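Local structure of citrinin polyketide synthase (Monascus purpureus, 5MPT) at residues V53-N58 with K140-T145; N90-L95 with V323-G328. The protein carries, in this excised CMeT domain, the C-methylation activity of a fungal non-reducing polyketide synthase that makes the polyketide precursor of the mycotoxin citrinin. One frame throughout, in Å; residues are numbered along the deposited sequence.

In the fold
From the N terminus, the chain first lays down helix 40-62, which supplies residues 53-58, and then helix 86-98, which supplies residues 90-95. Helix 136-146 comes back against helix 40-62, so interaction 1 closes a loop of 81 residues that includes helix 86-98. The chain then runs through the five parallel strands of the methyltransferase sheet before helix 321-327 meets helix 86-98, and interaction 2 closes a much longer loop of 227 residues. The two loops cross rather than nest. Phe325 joins them physically, its CE1 lying 3.5 Å from Ile56 CG1. Interaction 1 ties helix 40-62 to helix 136-146; interaction 2 ties the N-terminal helical region to the SAH-binding Rossmann-like part.

Interaction 1: V53-N58 with K140-T145; sequences VAHIVN and KLTSLT
His55 reaches from helix 40-62 across to Ser143 on helix 136-146, two helices of the helical region that accompanies the Rossmann-like methyltransferase core. It is the only residue of 53-58 that touches 140-145. Its CB leaves the first helix heading toward the second, and CG lies anti to the carbonyl carbon (chi1 -81°), which sends the ring across the gap. His55 CD2 comes 4.0 Å from Thr142 O, with the methyl CG2 of Thr142 a little farther off. The Thr142 hydroxyl is engaged in its own helix, with the carbonyl of Glu138. On the other side of the ring nitrogen, His55 CE1 passes 3.5 Å from Ser143 OG. Between these two carbons NE2 forms the one hydrogen bond of the pair, near the ring plane and moderately bent at 154°; either partner could be the donor. Since the histidine is buried, this bond gives a ring nitrogen a polar partner within the packing and limits how the ring can rotate. Val121 of helix 121-131 and Phe325 of helix 321-327 also touch the His55 side chain. From His55 NE2 to Ser143 OG the bond measures 2.9 Å, while Ser143 CA behind it is 3.5 Å from the same nitrogen.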
ATOM      1  N   VAL A  53      -0.443  17.967  -9.089  1.00 25.64           N
ATOM      2  CA  VAL A  53       0.358  18.925  -9.837  1.00 26.47           C
ATOM      3  C   VAL A  53      -0.039  20.340  -9.461  1.00 26.50           C
ATOM      4  O   VAL A  53       0.818  21.192  -9.246  1.00 22.52           O
ATOM      5  CB  VAL A  53       0.217  18.665 -11.346  1.00 27.23           C
ATOM      6  CG1 VAL A  53       0.828  19.825 -12.158  1.00 25.38           C
ATOM      7  CG2 VAL A  53       0.875  17.318 -11.687  1.00 28.49           C
ATOM      8  N   ALA A  54      -1.343  20.611  -9.365  1.00 27.01           N
ATOM      9  CA  ALA A  54      -1.788  21.951  -8.987  1.00 27.24           C
ATOM     10  C   ALA A  54      -1.285  22.324  -7.605  1.00 24.59           C
ATOM     11  O   ALA A  54      -0.846  23.458  -7.376  1.00 23.36           O
ATOM     12  CB  ALA A  54      -3.311  22.036  -9.029  1.00 28.85           C
ATOM     13  N   HIS A  55      -1.325  21.381  -6.671  1.00 23.67           N
ATOM     14  CA  HIS A  55      -0.784  21.635  -5.341  1.00 23.39           C
ATOM     15  C   HIS A  55       0.711  21.914  -5.393  1.00 23.62           C
ATOM     16  O   HIS A  55       1.221  22.769  -4.663  1.00 22.51           O
ATOM     17  CB  HIS A  55      -1.030  20.442  -4.437  1.00 24.40           C
ATOM     18  CG  HIS A  55      -2.397  20.362  -3.851  1.00 23.99           C
ATOM     19  ND1 HIS A  55      -2.946  21.352  -3.076  1.00 24.98           N
ATOM     20  CD2 HIS A  55      -3.314  19.366  -3.890  1.00 24.07           C
ATOM     21  CE1 HIS A  55      -4.138  20.978  -2.655  1.00 25.74           C
ATOM     22  NE2 HIS A  55      -4.384  19.769  -3.134  1.00 26.09           N
ATOM     23  N   ILE A  56       1.424  21.222  -6.273  1.00 24.93           N
ATOM     24  CA  ILE A  56       2.860  21.438  -6.404  1.00 25.42           C
ATOM     25  C   ILE A  56       3.136  22.830  -6.946  1.00 23.09           C
ATOM     26  O   ILE A  56       3.985  23.566  -6.427  1.00 22.90           O
ATOM     27  CB  ILE A  56       3.471  20.350  -7.308  1.00 25.00           C
ATOM     28  CG1 ILE A  56       3.440  19.007  -6.611  1.00 24.29           C
ATOM     29  CG2 ILE A  56       4.903  20.723  -7.681  1.00 25.02           C
ATOM     30  CD1 ILE A  56       3.532  17.857  -7.547  1.00 23.58           C
ATOM     31  N   VAL A  57       2.386  23.231  -7.980  1.00 22.53           N
ATOM     32  CA  VAL A  57       2.568  24.547  -8.561  1.00 22.55           C
ATOM     33  C   VAL A  57       2.342  25.625  -7.503  1.00 23.99           C
ATOM     34  O   VAL A  57       3.133  26.566  -7.367  1.00 23.07           O
ATOM     35  CB  VAL A  57       1.627  24.742  -9.760  1.00 25.63           C
ATOM     36  CG1 VAL A  57       1.620  26.208 -10.158  1.00 29.37           C
ATOM     37  CG2 VAL A  57       2.069  23.908 -10.937  1.00 24.99           C
ATOM     38  N   ASN A  58       1.281  25.466  -6.706  1.00 24.20           N
ATOM     39  CA  ASN A  58       1.013  26.407  -5.627  1.00 24.78           C
ATOM     40  C   ASN A  58       2.158  26.467  -4.624  1.00 25.15           C
ATOM     41  O   ASN A  58       2.514  27.552  -4.160  1.00 28.33           O
ATOM     42  CB  ASN A  58      -0.289  26.035  -4.926  1.00 23.78           C
ATOM     43  CG  ASN A  58      -1.500  26.376  -5.732  1.00 25.94           C
ATOM     44  OD1 ASN A  58      -1.434  27.161  -6.692  1.00 27.09           O
ATOM     45  ND2 ASN A  58      -2.642  25.805  -5.344  1.00 26.46           N
ATOM     46  N   LYS A 140      -9.153  13.494  -0.517  1.00 22.45           N
ATOM     47  CA  LYS A 140      -9.079  14.333   0.666  1.00 23.33           C
ATOM     48  C   LYS A 140      -7.675  14.297   1.258  1.00 24.73           C
ATOM     49  O   LYS A 140      -7.145  15.342   1.668  1.00 27.30           O
ATOM     50  CB  LYS A 140     -10.100  13.880   1.707  1.00 25.53           C
ATOM     51  CG  LYS A 140     -11.555  13.976   1.299  1.00 28.59           C
ATOM     52  CD  LYS A 140     -12.443  13.551   2.471  1.00 32.63           C
ATOM     53  CE  LYS A 140     -13.918  13.556   2.133  1.00 41.72           C
ATOM     54  NZ  LYS A 140     -14.679  12.731   3.135  1.00 49.70           N
ATOM     55  N   LEU A 141      -7.063  13.108   1.331  1.00 25.18           N
ATOM     56  CA  LEU A 141      -5.701  13.023   1.838  1.00 23.06           C
ATOM     57  C   LEU A 141      -4.744  13.801   0.947  1.00 23.46           C
ATOM     58  O   LEU A 141      -3.795  14.425   1.438  1.00 25.51           O
ATOM     59  CB  LEU A 141      -5.259  11.569   1.948  1.00 23.07           C
ATOM     60  CG  LEU A 141      -4.039  11.259   2.826  1.00 24.71           C
ATOM     61  CD1 LEU A 141      -4.291  11.652   4.265  1.00 26.24           C
ATOM     62  CD2 LEU A 141      -3.728   9.794   2.704  1.00 25.02           C
ATOM     63  N   THR A 142      -4.969  13.756  -0.366  1.00 25.50           N
ATOM     64  CA  THR A 142      -4.112  14.485  -1.295  1.00 25.32           C
ATOM     65  C   THR A 142      -4.108  15.986  -0.981  1.00 24.59           C
ATOM     66  O   THR A 142      -3.045  16.640  -0.954  1.00 24.47           O
ATOM     67  CB  THR A 142      -4.597  14.211  -2.721  1.00 25.42           C
ATOM     68  OG1 THR A 142      -4.307  12.848  -3.064  1.00 24.63           O
ATOM     69  CG2 THR A 142      -3.930  15.152  -3.736  1.00 24.08           C
ATOM     70  N   SER A 143      -5.268  16.539  -0.647  1.00 24.30           N
ATOM     71  CA  SER A 143      -5.282  17.958  -0.326  1.00 26.31           C
ATOM     72  C   SER A 143      -4.831  18.257   1.103  1.00 25.92           C
ATOM     73  O   SER A 143      -4.291  19.351   1.356  1.00 25.63           O
ATOM     74  CB  SER A 143      -6.674  18.531  -0.590  1.00 28.14           C
ATOM     75  OG  SER A 143      -6.821  18.757  -1.976  1.00 29.85           O
ATOM     76  N   LEU A 144      -5.008  17.309   2.030  1.00 27.72           N
ATOM     77  CA  LEU A 144      -4.595  17.508   3.419  1.00 28.36           C
ATOM     78  C   LEU A 144      -3.100  17.790   3.510  1.00 26.56           C
ATOM     79  O   LEU A 144      -2.668  18.780   4.136  1.00 26.66           O
ATOM     80  CB  LEU A 144      -4.975  16.277   4.255  1.00 30.07           C
ATOM     81  CG  LEU A 144      -4.703  16.318   5.769  1.00 34.50           C
ATOM     82  CD1 LEU A 144      -5.462  15.204   6.489  1.00 34.42           C
ATOM     83  CD2 LEU A 144      -3.242  16.147   6.100  1.00 38.83           C
ATOM     84  N   THR A 145      -2.284  16.959   2.869  1.00 24.99           N
ATOM     85  CA  THR A 145      -0.859  17.279   2.828  1.00 26.48           C
ATOM     86  C   THR A 145      -0.560  18.252   1.703  1.00 25.56           C
ATOM     87  O   THR A 145       0.282  19.138   1.859  1.00 24.74           O
ATOM     88  CB  THR A 145      -0.005  16.013   2.654  1.00 28.37           C
ATOM     89  OG1 THR A 145      -0.388  15.334   1.457  1.00 27.71           O
ATOM     90  CG2 THR A 145      -0.176  15.062   3.831  1.00 29.40           C
TER

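Interaction 2: N90-L95 with V323-G328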
ATOM      1  N   ASN A  90      13.113  14.975  -6.392  1.00 28.89           N
ATOM      2  CA  ASN A  90      13.392  14.552  -7.762  1.00 33.79           C
ATOM      3  C   ASN A  90      12.175  13.865  -8.385  1.00 34.36           C
ATOM      4  O   ASN A  90      11.905  14.026  -9.583  1.00 37.08           O
ATOM      5  CB  ASN A  90      14.611  13.636  -7.787  1.00 39.91           C
ATOM      6  CG  ASN A  90      15.889  14.356  -7.391  1.00 50.16           C
ATOM      7  OD1 ASN A  90      16.055  15.556  -7.645  1.00 51.07           O
ATOM      8  ND2 ASN A  90      16.798  13.628  -6.757  1.00 57.55           N
ATOM      9  N   LEU A  91      11.416  13.111  -7.586  1.00 31.70           N
ATOM     10  CA  LEU A  91      10.161  12.529  -8.069  1.00 30.69           C
ATOM     11  C   LEU A  91       9.126  13.621  -8.336  1.00 28.00           C
ATOM     12  O   LEU A  91       8.408  13.574  -9.341  1.00 28.12           O
ATOM     13  CB  LEU A  91       9.637  11.527  -7.050  1.00 32.20           C
ATOM     14  CG  LEU A  91       8.462  10.598  -7.343  1.00 33.93           C
ATOM     15  CD1 LEU A  91       8.631   9.354  -6.464  1.00 35.96           C
ATOM     16  CD2 LEU A  91       7.139  11.281  -7.050  1.00 31.93           C
ATOM     17  N   ILE A  92       9.069  14.631  -7.460  1.00 26.56           N
ATOM     18  CA  ILE A  92       8.146  15.760  -7.631  1.00 25.32           C
ATOM     19  C   ILE A  92       8.436  16.513  -8.926  1.00 27.42           C
ATOM     20  O   ILE A  92       7.515  16.884  -9.675  1.00 26.80           O
ATOM     21  CB  ILE A  92       8.230  16.689  -6.405  1.00 24.45           C
ATOM     22  CG1 ILE A  92       7.603  16.011  -5.176  1.00 25.04           C
ATOM     23  CG2 ILE A  92       7.537  18.040  -6.700  1.00 25.04           C
ATOM     24  CD1 ILE A  92       6.087  15.702  -5.345  1.00 25.25           C
ATOM     25  N   TYR A  93       9.711  16.836  -9.164  1.00 28.69           N
ATOM     26  CA  TYR A  93      10.057  17.504 -10.414  1.00 28.78           C
ATOM     27  C   TYR A  93       9.745  16.611 -11.598  1.00 29.66           C
ATOM     28  O   TYR A  93       9.353  17.093 -12.668  1.00 31.91           O
ATOM     29  CB  TYR A  93      11.528  17.905 -10.427  1.00 27.48           C
ATOM     30  CG  TYR A  93      11.767  19.225  -9.771  1.00 27.18           C
ATOM     31  CD1 TYR A  93      11.530  20.398 -10.462  1.00 25.83           C
ATOM     32  CD2 TYR A  93      12.208  19.309  -8.466  1.00 29.64           C
ATOM     33  CE1 TYR A  93      11.724  21.603  -9.874  1.00 27.84           C
ATOM     34  CE2 TYR A  93      12.403  20.507  -7.872  1.00 30.84           C
ATOM     35  CZ  TYR A  93      12.160  21.659  -8.577  1.00 29.78           C
ATOM     36  OH  TYR A  93      12.368  22.872  -7.975  1.00 29.67           O
ATOM     37  N   GLY A  94       9.968  15.316 -11.437  1.00 30.05           N
ATOM     38  CA  GLY A  94       9.549  14.374 -12.458  1.00 31.32           C
ATOM     39  C   GLY A  94       8.074  14.483 -12.774  1.00 31.79           C
ATOM     40  O   GLY A  94       7.676  14.440 -13.943  1.00 32.33           O
ATOM     41  N   LEU A  95       7.235  14.597 -11.745  1.00 29.93           N
ATOM     42  CA  LEU A  95       5.807  14.707 -12.024  1.00 29.56           C
ATOM     43  C   LEU A  95       5.512  15.984 -12.799  1.00 28.02           C
ATOM     44  O   LEU A  95       4.705  15.984 -13.731  1.00 28.76           O
ATOM     45  CB  LEU A  95       4.978  14.674 -10.740  1.00 33.74           C
ATOM     46  CG  LEU A  95       4.973  13.434  -9.857  1.00 45.48           C
ATOM     47  CD1 LEU A  95       4.037  13.716  -8.688  1.00 47.17           C
ATOM     48  CD2 LEU A  95       4.570  12.152 -10.614  1.00 55.33           C
ATOM     49  N   VAL A 323      -0.169   8.586  -4.492  1.00 21.99           N
ATOM     50  CA  VAL A 323       0.479   7.814  -3.433  1.00 21.64           C
ATOM     51  C   VAL A 323       1.881   8.354  -3.162  1.00 22.51           C
ATOM     52  O   VAL A 323       2.257   8.631  -2.012  1.00 22.75           O
ATOM     53  CB  VAL A 323       0.515   6.320  -3.813  1.00 23.15           C
ATOM     54  CG1 VAL A 323       1.255   5.498  -2.759  1.00 23.18           C
ATOM     55  CG2 VAL A 323      -0.918   5.800  -4.042  1.00 23.45           C
ATOM     56  N   ASP A 324       2.696   8.474  -4.211  1.00 22.56           N
ATOM     57  CA  ASP A 324       4.005   9.103  -4.045  1.00 23.00           C
ATOM     58  C   ASP A 324       3.891  10.503  -3.460  1.00 21.02           C
ATOM     59  O   ASP A 324       4.690  10.900  -2.611  1.00 23.97           O
ATOM     60  CB  ASP A 324       4.737   9.161  -5.379  1.00 26.43           C
ATOM     61  CG  ASP A 324       5.403   7.856  -5.711  1.00 30.37           C
ATOM     62  OD1 ASP A 324       6.083   7.340  -4.808  1.00 31.67           O
ATOM     63  OD2 ASP A 324       5.257   7.365  -6.850  1.00 30.94           O
ATOM     64  N   PHE A 325       2.932  11.286  -3.933  1.00 21.69           N
ATOM     65  CA  PHE A 325       2.842  12.689  -3.539  1.00 22.75           C
ATOM     66  C   PHE A 325       2.634  12.830  -2.040  1.00 24.58           C
ATOM     67  O   PHE A 325       3.181  13.743  -1.406  1.00 26.07           O
ATOM     68  CB  PHE A 325       1.697  13.342  -4.294  1.00 21.53           C
ATOM     69  CG  PHE A 325       1.483  14.792  -3.965  1.00 23.49           C
ATOM     70  CD1 PHE A 325       2.477  15.731  -4.187  1.00 25.63           C
ATOM     71  CD2 PHE A 325       0.279  15.232  -3.429  1.00 24.09           C
ATOM     72  CE1 PHE A 325       2.263  17.060  -3.894  1.00 25.96           C
ATOM     73  CE2 PHE A 325       0.063  16.570  -3.145  1.00 24.60           C
ATOM     74  CZ  PHE A 325       1.078  17.471  -3.344  1.00 25.06           C
ATOM     75  N   ILE A 326       1.847  11.932  -1.454  1.00 24.94           N
ATOM     76  CA  ILE A 326       1.549  11.971  -0.027  1.00 25.54           C
ATOM     77  C   ILE A 326       2.594  11.225   0.768  1.00 26.46           C
ATOM     78  O   ILE A 326       3.181  11.765   1.702  1.00 25.73           O
ATOM     79  CB  ILE A 326       0.182  11.353   0.269  1.00 22.76           C
ATOM     80  CG1 ILE A 326      -0.896  12.123  -0.483  1.00 23.38           C
ATOM     81  CG2 ILE A 326      -0.079  11.315   1.782  1.00 23.29           C
ATOM     82  CD1 ILE A 326      -2.253  11.464  -0.497  1.00 25.11           C
ATOM     83  N   PHE A 327       2.743   9.938   0.475  1.00 27.25           N
ATOM     84  CA  PHE A 327       3.612   9.114   1.293  1.00 24.77           C
ATOM     85  C   PHE A 327       5.069   9.454   1.098  1.00 25.01           C
ATOM     86  O   PHE A 327       5.875   9.218   2.010  1.00 24.57           O
ATOM     87  CB  PHE A 327       3.345   7.642   0.995  1.00 23.08           C
ATOM     88  CG  PHE A 327       2.034   7.160   1.541  1.00 26.71           C
ATOM     89  CD1 PHE A 327       0.874   7.260   0.804  1.00 26.35           C
ATOM     90  CD2 PHE A 327       1.976   6.567   2.794  1.00 31.05           C
ATOM     91  CE1 PHE A 327      -0.344   6.826   1.316  1.00 28.87           C
ATOM     92  CE2 PHE A 327       0.764   6.100   3.303  1.00 32.86           C
ATOM     93  CZ  PHE A 327      -0.386   6.232   2.572  1.00 31.25           C
ATOM     94  N   GLY A 328       5.421  10.070  -0.029  1.00 26.14           N
ATOM     95  CA  GLY A 328       6.793  10.446  -0.225  1.00 26.14           C
ATOM     96  C   GLY A 328       7.278  11.479   0.765  1.00 27.52           C
ATOM     97  O   GLY A 328       8.492  11.653   0.906  1.00 29.30           O
TER
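Leu91 meets Asp324 with both of its methyls, and the two side chains cross at about a right angle. CG of the leucine stands anti to the backbone N (chi1 -171°), which carries the branch out toward helix 321-327. There Leu91 CD2 packs on the aspartate's methylene, 3.6 Å from Asp324 CB, while Leu91 CD1 sits over the face of the carboxylate, 3.6 Å from Asp324 CG. The leucine thus lies on a buried acid without offering it a polar partner. Those come from elsewhere in the chain: OD1 is bonded to His342 NE2 and Trp333 NE1, and OD2 to Gln319 NE2. This three-bond grip should hold the carboxylate's rotation and would tend to favour its charged form.

One residue on, Ile92 turns to the next position of the partner helix. This is the seam between the N-terminal helical region and the Rossmann-fold methyltransferase part; the side chain of Asp324 is about 9 Å from that of the active-site His289 and about 14 Å from the bound S-adenosylhomocysteine. Ile92 brings only the end of its longer branch: Ile92 CD1 sits 3.8 Å from Phe325 CD1, at the edge of the phenyl ring and in its plane. That ring also stacks with Phe149 and touches Cys52 of helix 40-62.

A turn farther along, Leu95 points toward helix 321-327 as well, but stays clear of close contact, with Leu95 CD1 5.0 Å from Phe325 CB.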